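PDB 1ZR0: tissue factor pathway inhibitor 2 from Homo sapiens, which inhibits trypsin, plasmin and factor VIIa/tissue factor, and factor Xa weakly, the chain here being the first of its three Kunitz domains. Local coordinates for residues Y15-A20 against G40-N45; C9-D14 against G44-F49. All blocks are in the same frame, centred on the assembly; numbering follows the deposited sequence.

Both contacts lie inside the one Kunitz domain, their centres about 11 Å apart, and both join the loop before strand 22-28 to the loop between strand 33-39 and helix 52-58. Along the chain C9-D14 runs straight into Y15-A20, while G40-N45 overlaps G44-F49 at G44 and N45, so the two pairings follow one another along a single meeting of two loops. The centre of contact 2 is about 4 Å from the centre of the domain in space, that of contact 1 about 13 Å, at the end with the probable reactive bond, R19-A20. The loop that meets the other protein chain is thus tied to its partner loop both at the binding end and farther back.

Contact 1. Residues Y15-A20 against G40-N45; sequences YGPCRA and GGCEGN
Y15 O is gripped by two donors: G40 N, at 2.9 Å and lying in the carbonyl plane on a lone pair, and a water, which also accepts from C18 N and C42 N and so bridges the two loops. Farther along, A20 N donates to G40 O over 3.0 Å (N-H...O 154°). G40 therefore uses both its N and its O on Y15-A20, and its CA adds a CA-H...O contact to A20 O at 3.4 Å. A CB on G40 would collide with C18 O and Y15 O; one on G16 would run into C42 O. The C18-C42 disulfide joins the loops covalently, a chi1 of 73° at C42 placing its SG between its own backbone N and carbonyl carbon, where it meets C18 SG. P17 CG packs on C42 SG at 3.8 Å. The side chains of P17 and E43 cross at about a right angle, OE1 of the E43 carboxylate lying 3.5 Å from P17 CG, while P17 CD rests 3.6 Å from C42 O. Replacing P17 with a glycine would probably open a gap beside the disulfide and leave the E43 chain free to swing, as the ring touches both. R19 sets out away from G40-N45 at its CB, and its guanidinium forms a salt bridge with an acidic side chain of the other protein chain, as expected of the P1 residue of a Kunitz inhibitor. Within the fold, Y15-A20 leads toward strand 22-28 and G40-N45 leaves strand 33-39, so the contact lies beyond one end of the two-stranded antiparallel sheet.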
ATOM      1  N   TYR B  15      10.853   0.287   9.494  1.00 26.05           N
ATOM      2  CA  TYR B  15       9.984   0.142   8.316  1.00 25.89           C
ATOM      3  C   TYR B  15       8.899   1.199   8.288  1.00 23.31           C
ATOM      4  O   TYR B  15       8.371   1.541   7.237  1.00 23.90           O
ATOM      5  CB  TYR B  15       9.230  -1.262   8.337  1.00 29.06           C
ATOM      6  CG  TYR B  15       9.960  -2.527   8.424  1.00 33.50           C
ATOM      7  CD1 TYR B  15      11.126  -2.739   7.699  1.00 44.31           C
ATOM      8  CD2 TYR B  15       9.425  -3.607   9.136  1.00 40.60           C
ATOM      9  CE1 TYR B  15      11.781  -3.970   7.753  1.00 47.65           C
ATOM     10  CE2 TYR B  15      10.061  -4.837   9.166  1.00 46.73           C
ATOM     11  CZ  TYR B  15      11.230  -5.010   8.496  1.00 46.88           C
ATOM     12  OH  TYR B  15      11.865  -6.222   8.529  1.00 51.30           O
ATOM     13  N   GLY B  16       8.558   1.754   9.448  1.00 22.07           N
ATOM     14  CA  GLY B  16       7.518   2.744   9.596  1.00 21.54           C
ATOM     15  C   GLY B  16       6.125   2.100   9.516  1.00 23.62           C
ATOM     16  O   GLY B  16       5.971   0.909   9.317  1.00 23.38           O
ATOM     17  N   PRO B  17       5.079   2.926   9.597  1.00 22.07           N
ATOM     18  CA  PRO B  17       3.703   2.466   9.581  1.00 22.21           C
ATOM     19  C   PRO B  17       2.953   2.315   8.241  1.00 22.50           C
ATOM     20  O   PRO B  17       1.918   1.657   8.219  1.00 24.70           O
ATOM     21  CB  PRO B  17       3.029   3.559  10.363  1.00 22.08           C
ATOM     22  CG  PRO B  17       3.789   4.788  10.051  1.00 22.36           C
ATOM     23  CD  PRO B  17       5.151   4.383   9.737  1.00 24.78           C
ATOM     24  N   CYS B  18       3.455   2.838   7.153  1.00 21.14           N
ATOM     25  CA  CYS B  18       2.829   2.664   5.889  1.00 21.66           C
ATOM     26  C   CYS B  18       3.146   1.275   5.370  1.00 20.33           C
ATOM     27  O   CYS B  18       4.088   0.545   5.866  1.00 20.00           O
ATOM     28  CB  CYS B  18       3.312   3.711   4.898  1.00 22.18           C
ATOM     29  SG  CYS B  18       2.450   5.281   5.211  1.00 27.64           S
ATOM     30  N   ARG B  19       2.316   0.876   4.445  1.00 20.45           N
ATOM     31  CA  ARG B  19       2.235  -0.533   4.075  1.00 20.99           C
ATOM     32  C   ARG B  19       2.767  -0.945   2.704  1.00 20.36           C
ATOM     33  O   ARG B  19       2.319  -1.897   2.100  1.00 19.54           O
ATOM     34  CB  ARG B  19       0.860  -1.091   4.407  1.00 21.14           C
ATOM     35  CG  ARG B  19       0.703  -1.254   5.862  1.00 23.84           C
ATOM     36  CD  ARG B  19      -0.735  -1.358   6.381  1.00 22.10           C
ATOM     37  NE  ARG B  19      -0.745  -1.587   7.864  1.00 24.06           N
ATOM     38  CZ  ARG B  19      -1.799  -2.029   8.569  1.00 26.71           C
ATOM     39  NH1 ARG B  19      -2.966  -2.232   8.007  1.00 26.41           N
ATOM     40  NH2 ARG B  19      -1.670  -2.213   9.890  1.00 27.20           N
ATOM     41  N   ALA B  20       3.761  -0.213   2.230  1.00 19.22           N
ATOM     42  CA  ALA B  20       4.436  -0.533   0.988  1.00 20.36           C
ATOM     43  C   ALA B  20       5.661  -1.400   1.252  1.00 19.66           C
ATOM     44  O   ALA B  20       6.005  -1.693   2.411  1.00 18.55           O
ATOM     45  CB  ALA B  20       4.832   0.686   0.301  1.00 20.92           C
ATOM     46  N   GLY B  40       8.282   0.940   4.390  1.00 21.65           N
ATOM     47  CA  GLY B  40       6.842   1.045   4.247  1.00 21.13           C
ATOM     48  C   GLY B  40       6.338   2.298   3.564  1.00 22.02           C
ATOM     49  O   GLY B  40       5.243   2.251   3.079  1.00 22.19           O
ATOM     50  N   GLY B  41       7.160   3.340   3.368  1.00 21.83           N
ATOM     51  CA  GLY B  41       6.770   4.481   2.629  1.00 24.39           C
ATOM     52  C   GLY B  41       6.548   5.794   3.351  1.00 26.16           C
ATOM     53  O   GLY B  41       6.516   6.842   2.693  1.00 27.15           O
ATOM     54  N   CYS B  42       6.515   5.769   4.667  1.00 26.25           N
ATOM     55  CA  CYS B  42       6.413   7.012   5.448  1.00 27.92           C
ATOM     56  C   CYS B  42       7.044   6.900   6.819  1.00 26.32           C
ATOM     57  O   CYS B  42       7.357   5.792   7.330  1.00 25.91           O
ATOM     58  CB  CYS B  42       4.960   7.419   5.550  1.00 27.39           C
ATOM     59  SG  CYS B  42       4.080   6.368   6.650  1.00 34.33           S
ATOM     60  N   GLU B  43       7.380   8.063   7.399  1.00 26.94           N
ATOM     61  CA  GLU B  43       7.957   8.130   8.718  1.00 27.19           C
ATOM     62  C   GLU B  43       9.247   7.302   8.742  1.00 26.42           C
ATOM     63  O   GLU B  43      10.071   7.435   7.859  1.00 26.22           O
ATOM     64  CB  GLU B  43       6.983   7.715   9.806  1.00 30.23           C
ATOM     65  CG  GLU B  43       5.651   8.390   9.719  1.00 35.67           C
ATOM     66  CD  GLU B  43       4.695   8.137  10.888  1.00 46.63           C
ATOM     67  OE1 GLU B  43       5.045   7.474  11.916  1.00 46.89           O
ATOM     68  OE2 GLU B  43       3.527   8.621  10.748  1.00 51.39           O
ATOM     69  N   GLY B  44       9.429   6.472   9.742  1.00 26.17           N
ATOM     70  CA  GLY B  44      10.718   5.822   9.964  1.00 25.84           C
ATOM     71  C   GLY B  44      11.747   6.753  10.557  1.00 28.22           C
ATOM     72  O   GLY B  44      11.387   7.623  11.406  1.00 27.25           O
ATOM     73  N   ASN B  45      12.995   6.533  10.180  1.00 27.74           N
ATOM     74  CA  ASN B  45      14.087   7.366  10.649  1.00 27.74           C
ATOM     75  C   ASN B  45      15.094   7.701   9.603  1.00 28.21           C
ATOM     76  O   ASN B  45      14.954   7.351   8.404  1.00 23.81           O
ATOM     77  CB  ASN B  45      14.688   6.694  11.910  1.00 28.06           C
ATOM     78  CG  ASN B  45      15.375   5.468  11.638  1.00 22.60           C
ATOM     79  OD1 ASN B  45      16.094   5.320  10.620  1.00 23.77           O
ATOM     80  ND2 ASN B  45      15.289   4.542  12.583  1.00 27.46           N
TER
HETATM   81  O   HOH W   1       6.254   3.360   6.642  1.00 23.99           O

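Contact 2. Residues C9-D14 against G44-F49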
ATOM      1  N   CYS B   9      23.588   6.771  11.381  1.00 28.74           N
ATOM      2  CA  CYS B   9      24.069   5.487  10.881  1.00 28.25           C
ATOM      3  C   CYS B   9      23.775   4.360  11.914  1.00 28.43           C
ATOM      4  O   CYS B   9      23.649   3.254  11.533  1.00 29.12           O
ATOM      5  CB  CYS B   9      25.539   5.570  10.539  1.00 30.06           C
ATOM      6  SG  CYS B   9      25.698   6.787   9.118  1.00 35.19           S
ATOM      7  N   LEU B  10      23.726   4.709  13.200  1.00 27.03           N
ATOM      8  CA  LEU B  10      23.626   3.714  14.267  1.00 28.70           C
ATOM      9  C   LEU B  10      22.208   3.477  14.687  1.00 28.94           C
ATOM     10  O   LEU B  10      21.945   2.698  15.677  1.00 32.72           O
ATOM     11  CB  LEU B  10      24.508   4.110  15.476  1.00 28.66           C
ATOM     12  CG  LEU B  10      26.034   4.063  15.151  1.00 29.15           C
ATOM     13  CD1 LEU B  10      26.907   4.354  16.391  1.00 29.56           C
ATOM     14  CD2 LEU B  10      26.465   2.828  14.524  1.00 31.18           C
ATOM     15  N   LEU B  11      21.273   4.045  13.983  1.00 28.81           N
ATOM     16  CA  LEU B  11      19.844   3.853  14.325  1.00 30.79           C
ATOM     17  C   LEU B  11      19.384   2.516  13.741  1.00 30.23           C
ATOM     18  O   LEU B  11      19.900   2.052  12.789  1.00 29.11           O
ATOM     19  CB  LEU B  11      18.981   4.988  13.797  1.00 30.85           C
ATOM     20  CG  LEU B  11      18.995   6.471  14.196  1.00 33.76           C
ATOM     21  CD1 LEU B  11      18.478   7.406  13.097  1.00 32.29           C
ATOM     22  CD2 LEU B  11      18.260   6.753  15.522  1.00 40.45           C
ATOM     23  N   PRO B  12      18.431   1.855  14.404  1.00 34.03           N
ATOM     24  CA  PRO B  12      17.937   0.579  13.883  1.00 34.63           C
ATOM     25  C   PRO B  12      17.044   0.901  12.734  1.00 32.77           C
ATOM     26  O   PRO B  12      16.483   1.984  12.668  1.00 33.74           O
ATOM     27  CB  PRO B  12      17.098  -0.007  15.047  1.00 35.17           C
ATOM     28  CG  PRO B  12      16.556   1.150  15.742  1.00 34.68           C
ATOM     29  CD  PRO B  12      17.690   2.310  15.579  1.00 36.66           C
ATOM     30  N   LEU B  13      16.990  -0.017  11.819  1.00 34.02           N
ATOM     31  CA  LEU B  13      16.052   0.002  10.778  1.00 33.00           C
ATOM     32  C   LEU B  13      14.661   0.268  11.362  1.00 29.61           C
ATOM     33  O   LEU B  13      14.240  -0.400  12.333  1.00 29.26           O
ATOM     34  CB  LEU B  13      16.102  -1.440  10.269  1.00 34.79           C
ATOM     35  CG  LEU B  13      15.734  -1.841   8.963  1.00 37.01           C
ATOM     36  CD1 LEU B  13      16.467  -0.784   8.175  1.00 40.89           C
ATOM     37  CD2 LEU B  13      16.214  -3.272   8.799  1.00 37.24           C
ATOM     38  N   ASP B  14      13.887   1.081  10.640  1.00 29.41           N
ATOM     39  CA  ASP B  14      12.488   1.339  10.929  1.00 27.94           C
ATOM     40  C   ASP B  14      11.661   1.334   9.659  1.00 25.70           C
ATOM     41  O   ASP B  14      11.815   2.191   8.800  1.00 26.19           O
ATOM     42  CB  ASP B  14      12.336   2.724  11.631  1.00 29.40           C
ATOM     43  CG  ASP B  14      10.943   2.985  12.181  1.00 34.77           C
ATOM     44  OD1 ASP B  14      10.029   2.243  11.843  1.00 35.11           O
ATOM     45  OD2 ASP B  14      10.619   3.917  12.973  1.00 40.12           O
ATOM     46  N   GLY B  44       9.429   6.472   9.742  1.00 26.17           N
ATOM     47  CA  GLY B  44      10.718   5.822   9.964  1.00 25.84           C
ATOM     48  C   GLY B  44      11.747   6.753  10.557  1.00 28.22           C
ATOM     49  O   GLY B  44      11.387   7.623  11.406  1.00 27.25           O
ATOM     50  N   ASN B  45      12.995   6.533  10.180  1.00 27.74           N
ATOM     51  CA  ASN B  45      14.087   7.366  10.649  1.00 27.74           C
ATOM     52  C   ASN B  45      15.094   7.701   9.603  1.00 28.21           C
ATOM     53  O   ASN B  45      14.954   7.351   8.404  1.00 23.81           O
ATOM     54  CB  ASN B  45      14.688   6.694  11.910  1.00 28.06           C
ATOM     55  CG  ASN B  45      15.375   5.468  11.638  1.00 22.60           C
ATOM     56  OD1 ASN B  45      16.094   5.320  10.620  1.00 23.77           O
ATOM     57  ND2 ASN B  45      15.289   4.542  12.583  1.00 27.46           N
ATOM     58  N   ALA B  46      16.157   8.417  10.025  1.00 26.14           N
ATOM     59  CA  ALA B  46      17.170   8.852   9.039  1.00 25.52           C
ATOM     60  C   ALA B  46      18.124   7.843   8.465  1.00 24.09           C
ATOM     61  O   ALA B  46      18.771   8.130   7.462  1.00 23.02           O
ATOM     62  CB  ALA B  46      17.994  10.004   9.635  1.00 25.08           C
ATOM     63  N   ASN B  47      18.160   6.644   9.054  1.00 24.06           N
ATOM     64  CA  ASN B  47      18.957   5.557   8.524  1.00 23.38           C
ATOM     65  C   ASN B  47      18.233   4.846   7.379  1.00 25.31           C
ATOM     66  O   ASN B  47      17.757   3.747   7.537  1.00 20.53           O
ATOM     67  CB  ASN B  47      19.382   4.601   9.600  1.00 23.85           C
ATOM     68  CG  ASN B  47      20.481   3.663   9.185  1.00 20.27           C
ATOM     69  OD1 ASN B  47      21.087   3.784   8.141  1.00 22.14           O
ATOM     70  ND2 ASN B  47      20.813   2.733  10.093  1.00 23.42           N
ATOM     71  N   ASN B  48      18.108   5.549   6.281  1.00 22.23           N
ATOM     72  CA  ASN B  48      17.140   5.248   5.221  1.00 22.09           C
ATOM     73  C   ASN B  48      17.586   6.038   3.983  1.00 22.95           C
ATOM     74  O   ASN B  48      17.484   7.285   3.924  1.00 21.49           O
ATOM     75  CB  ASN B  48      15.728   5.628   5.649  1.00 22.82           C
ATOM     76  CG  ASN B  48      14.698   5.209   4.604  1.00 24.07           C
ATOM     77  OD1 ASN B  48      15.043   5.062   3.429  1.00 23.92           O
ATOM     78  ND2 ASN B  48      13.459   5.102   5.020  1.00 23.02           N
ATOM     79  N   PHE B  49      18.194   5.363   3.023  1.00 22.89           N
ATOM     80  CA  PHE B  49      18.824   6.008   1.905  1.00 23.62           C
ATOM     81  C   PHE B  49      18.275   5.408   0.633  1.00 25.76           C
ATOM     82  O   PHE B  49      17.899   4.208   0.575  1.00 25.01           O
ATOM     83  CB  PHE B  49      20.343   5.761   1.936  1.00 23.19           C
ATOM     84  CG  PHE B  49      20.960   6.292   3.167  1.00 22.96           C
ATOM     85  CD1 PHE B  49      21.336   7.629   3.227  1.00 25.42           C
ATOM     86  CD2 PHE B  49      21.143   5.502   4.269  1.00 23.90           C
ATOM     87  CE1 PHE B  49      21.844   8.135   4.425  1.00 27.51           C
ATOM     88  CE2 PHE B  49      21.684   5.985   5.460  1.00 25.98           C
ATOM     89  CZ  PHE B  49      22.055   7.319   5.537  1.00 26.62           C
TER
HETATM   90  O   HOH W   2      13.314   4.374   8.092  1.00 21.19           O
HETATM   91  O   HOH W   3      15.635   3.175   9.112  1.00 23.66           O
HETATM   92  O   HOH W   4       8.174   5.472  12.171  1.00 34.82           O
HETATM   93  O   HOH W   5      12.568   5.098  14.224  1.00 54.51           O
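N45 reaches across to C9-D14 with its whole side chain. Its CB lies 4.0 Å from L11 CD1, the two side chains sliding past each other in opposite directions, and CG is again close to that methyl, at 3.9 Å. At the tip the amide divides its work. ND2 donates to P12 O at 2.8 Å, almost straight at 166° and with the acceptor in the amide plane; it also passes D14 CB at 3.6 Å and donates to a water shared with D14 OD2. OD1 turns back to accept from N47 N, closing an Asx turn, and a water that accepts from D14 N lies within bonding reach of N45 OD1 and N47 O. A chi1 of 69° sets CG between N45's own N and carbonyl carbon, a bend that lets OD1 meet N47 N. N47 repeats the side-chain-to-backbone theme: ND2 donates to L11 O at 2.9 Å, while OD1 accepts from Y27 N of strand 22-28. D14 lays its carboxylate against G44, OD2 being 3.6 Å from G44 CA, and OD1 accepts from G16 N. A buried asparagine, N47, tying loop to strand beside the C9-C59 disulfide is consistent with the BPTI/Kunitz fold.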